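Local coordinates for protein ORC2 (Aeropyrum pernix, PDB 1W5T) that binds DNA and takes part in regulating DNA replication, and has an N-terminal AAA+ ATPase domain and a C-terminal winged-helix domain, at residues Y139-D145 against R179-V185. Sequence-based numbering, arbitrary orientation.
Sequences YLLVILD and RIGFLLV
Gly181 leaves a hollow beside Leu141, and the leucine fills it. Leu141 CG lies anti to the backbone N (chi1 -178°), and CD1 leans over the glycine to 3.6 Å from Gly181 O. Ile143 and Leu183 lie on this same face. Val185 points toward strand 139-145, and its CG2 meets Ile143 CG2 at 3.9 Å. Helix 65-82 packs over them through Val73 and Ala69.

The other face carries Leu140, Val142, Leu144, Ile180, Phe182 and Leu184. Val142 sits between two neighbours: its CG2 meets Ile180 CG2, and its CB rests 3.8 Å from Phe182 CD2. Leu144 CD1 lies 4.2 Å from Phe182 CD2, and it also touches Leu184 CD2. Ile107 and Ile103 of helix 100-111 cover Val142 and Leu144.

The two strands are adjacent inner strands in the five-stranded parallel sheet of the AAA+ domain, a P-loop NTPase fold. Six backbone hydrogen bonds join them, from Leu140 N to Arg179 O at one end to Val185 N to Leu144 O at the other.

At the N-terminal end, Arg179 NH1 lies over one face of the Tyr139 ring, 3.6 Å from Tyr139 CZ and offset toward the rim. Any cation-pi attraction is weak. The guanidinium is held by Asp175 and Asn137. Replacing Tyr139 with an alanine would probably open a gap beneath NH1 and leave Leu48 and Val177 without their aromatic neighbour.

At the C-terminal end, Asp145 OD1 crosses close to Val185 CG1, 3.2 Å away. Asp145 OD2 hydrogen-bonds with Tyr91 OH and with OG1 of the ATP-binding Thr66. The bound magnesium ion is about 4 Å from the Asp145 side chain, consistent with the Walker B aspartate.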
loop_
_atom_site.group_PDB
_atom_site.type_symbol
_atom_site.label_atom_id
_atom_site.label_comp_id
_atom_site.label_asym_id
_atom_site.label_seq_id
_atom_site.Cartn_x
_atom_site.Cartn_y
_atom_site.Cartn_z
ATOM N N TYR A 139 23.648 10.027 9.254
ATOM C CA TYR A 139 22.521 9.226 9.736
ATOM C C TYR A 139 21.816 8.544 8.528
ATOM O O TYR A 139 21.915 9.019 7.394
ATOM C CB TYR A 139 21.577 10.144 10.469
ATOM C CG TYR A 139 22.271 10.863 11.596
ATOM C CD1 TYR A 139 23.002 12.068 11.380
ATOM C CD2 TYR A 139 22.231 10.339 12.869
ATOM C CE1 TYR A 139 23.663 12.705 12.452
ATOM C CE2 TYR A 139 22.865 10.961 13.931
ATOM C CZ TYR A 139 23.561 12.128 13.735
ATOM O OH TYR A 139 24.150 12.692 14.856
ATOM N N LEU A 140 21.147 7.423 8.759
ATOM C CA LEU A 140 20.532 6.674 7.669
ATOM C C LEU A 140 19.099 6.353 8.036
ATOM O O LEU A 140 18.830 5.704 9.029
ATOM C CB LEU A 140 21.320 5.391 7.385
ATOM C CG LEU A 140 20.835 4.359 6.345
ATOM C CD1 LEU A 140 21.027 4.825 4.871
ATOM C CD2 LEU A 140 21.481 3.008 6.578
ATOM N N LEU A 141 18.176 6.829 7.234
ATOM C CA LEU A 141 16.782 6.501 7.413
ATOM C C LEU A 141 16.377 5.535 6.273
ATOM O O LEU A 141 16.476 5.854 5.077
ATOM C CB LEU A 141 15.963 7.774 7.484
ATOM C CG LEU A 141 14.462 7.787 7.720
ATOM C CD1 LEU A 141 14.020 6.656 8.632
ATOM C CD2 LEU A 141 14.083 9.102 8.297
ATOM N N VAL A 142 16.007 4.320 6.689
ATOM C CA VAL A 142 15.724 3.233 5.784
ATOM C C VAL A 142 14.205 3.021 5.597
ATOM O O VAL A 142 13.488 2.774 6.567
ATOM C CB VAL A 142 16.374 1.900 6.300
ATOM C CG1 VAL A 142 16.179 0.762 5.253
ATOM C CG2 VAL A 142 17.868 2.092 6.620
ATOM N N ILE A 143 13.713 3.133 4.372
ATOM C CA ILE A 143 12.335 2.693 4.086
ATOM C C ILE A 143 12.371 1.220 3.658
ATOM O O ILE A 143 13.044 0.891 2.682
ATOM C CB ILE A 143 11.665 3.507 2.933
ATOM C CG1 ILE A 143 11.731 5.025 3.192
ATOM C CG2 ILE A 143 10.209 2.995 2.669
ATOM C CD1 ILE A 143 11.330 5.892 2.008
ATOM N N LEU A 144 11.642 0.355 4.375
ATOM C CA LEU A 144 11.426 -1.014 3.915
ATOM C C LEU A 144 9.983 -1.146 3.495
ATOM O O LEU A 144 9.117 -1.376 4.334
ATOM C CB LEU A 144 11.738 -2.078 4.978
ATOM C CG LEU A 144 13.122 -2.107 5.638
ATOM C CD1 LEU A 144 13.170 -3.033 6.851
ATOM C CD2 LEU A 144 14.173 -2.480 4.593
ATOM N N ASP A 145 9.768 -1.020 2.183
ATOM C CA ASP A 145 8.483 -1.174 1.504
ATOM C C ASP A 145 8.053 -2.625 1.295
ATOM O O ASP A 145 8.881 -3.534 1.219
ATOM C CB ASP A 145 8.537 -0.487 0.141
ATOM C CG ASP A 145 7.229 0.172 -0.246
ATOM O OD1 ASP A 145 6.147 -0.132 0.337
ATOM O OD2 ASP A 145 7.181 1.030 -1.144
ATOM N N ARG A 179 22.424 5.727 14.713
ATOM C CA ARG A 179 22.398 6.437 13.425
ATOM C C ARG A 179 21.544 5.803 12.341
ATOM O O ARG A 179 21.703 6.138 11.171
ATOM C CB ARG A 179 23.824 6.609 12.884
ATOM C CG ARG A 179 24.819 7.145 13.881
ATOM C CD ARG A 179 26.099 7.536 13.208
ATOM N NE ARG A 179 27.015 8.188 14.106
ATOM C CZ ARG A 179 27.265 9.469 14.180
ATOM N NH1 ARG A 179 26.680 10.382 13.393
ATOM N NH2 ARG A 179 28.155 9.842 15.093
ATOM N N ILE A 180 20.649 4.898 12.722
ATOM C CA ILE A 180 19.780 4.202 11.755
ATOM C C ILE A 180 18.345 4.180 12.265
ATOM O O ILE A 180 18.089 3.684 13.369
ATOM C CB ILE A 180 20.219 2.737 11.504
ATOM C CG1 ILE A 180 21.681 2.640 11.088
ATOM C CG2 ILE A 180 19.389 2.143 10.353
ATOM C CD1 ILE A 180 22.123 1.233 10.947
ATOM N N GLY A 181 17.417 4.717 11.483
ATOM C CA GLY A 181 16.008 4.572 11.791
ATOM C C GLY A 181 15.283 3.899 10.642
ATOM O O GLY A 181 15.852 3.693 9.576
ATOM N N PHE A 182 14.012 3.581 10.853
ATOM C CA PHE A 182 13.252 2.778 9.921
ATOM C C PHE A 182 11.868 3.289 9.705
ATOM O O PHE A 182 11.226 3.732 10.623
ATOM C CB PHE A 182 13.137 1.352 10.434
ATOM C CG PHE A 182 14.417 0.605 10.390
ATOM C CD1 PHE A 182 15.174 0.478 11.521
ATOM C CD2 PHE A 182 14.857 0.013 9.215
ATOM C CE1 PHE A 182 16.352 -0.237 11.506
ATOM C CE2 PHE A 182 16.074 -0.675 9.187
ATOM C CZ PHE A 182 16.809 -0.800 10.346
ATOM N N LEU A 183 11.418 3.208 8.466
ATOM C CA LEU A 183 10.047 3.482 8.131
ATOM C C LEU A 183 9.598 2.231 7.394
ATOM O O LEU A 183 10.067 1.959 6.282
ATOM C CB LEU A 183 9.980 4.689 7.218
ATOM C CG LEU A 183 8.769 5.604 7.349
ATOM C CD1 LEU A 183 8.502 6.379 6.100
ATOM C CD2 LEU A 183 7.490 5.003 7.919
ATOM N N LEU A 184 8.752 1.430 8.028
ATOM C CA LEU A 184 8.269 0.191 7.381
ATOM C C LEU A 184 7.007 0.557 6.628
ATOM O O LEU A 184 6.212 1.373 7.108
ATOM C CB LEU A 184 7.963 -0.869 8.423
ATOM C CG LEU A 184 9.041 -1.059 9.529
ATOM C CD1 LEU A 184 8.717 -2.201 10.532
ATOM C CD2 LEU A 184 10.412 -1.308 8.901
ATOM N N VAL A 185 6.827 0.019 5.431
ATOM C CA VAL A 185 5.568 0.261 4.706
ATOM C C VAL A 185 4.980 -1.080 4.338
ATOM O O VAL A 185 5.670 -1.819 3.678
ATOM C CB VAL A 185 5.822 1.069 3.430
ATOM C CG1 VAL A 185 4.519 1.321 2.671
ATOM C CG2 VAL A 185 6.532 2.377 3.758
#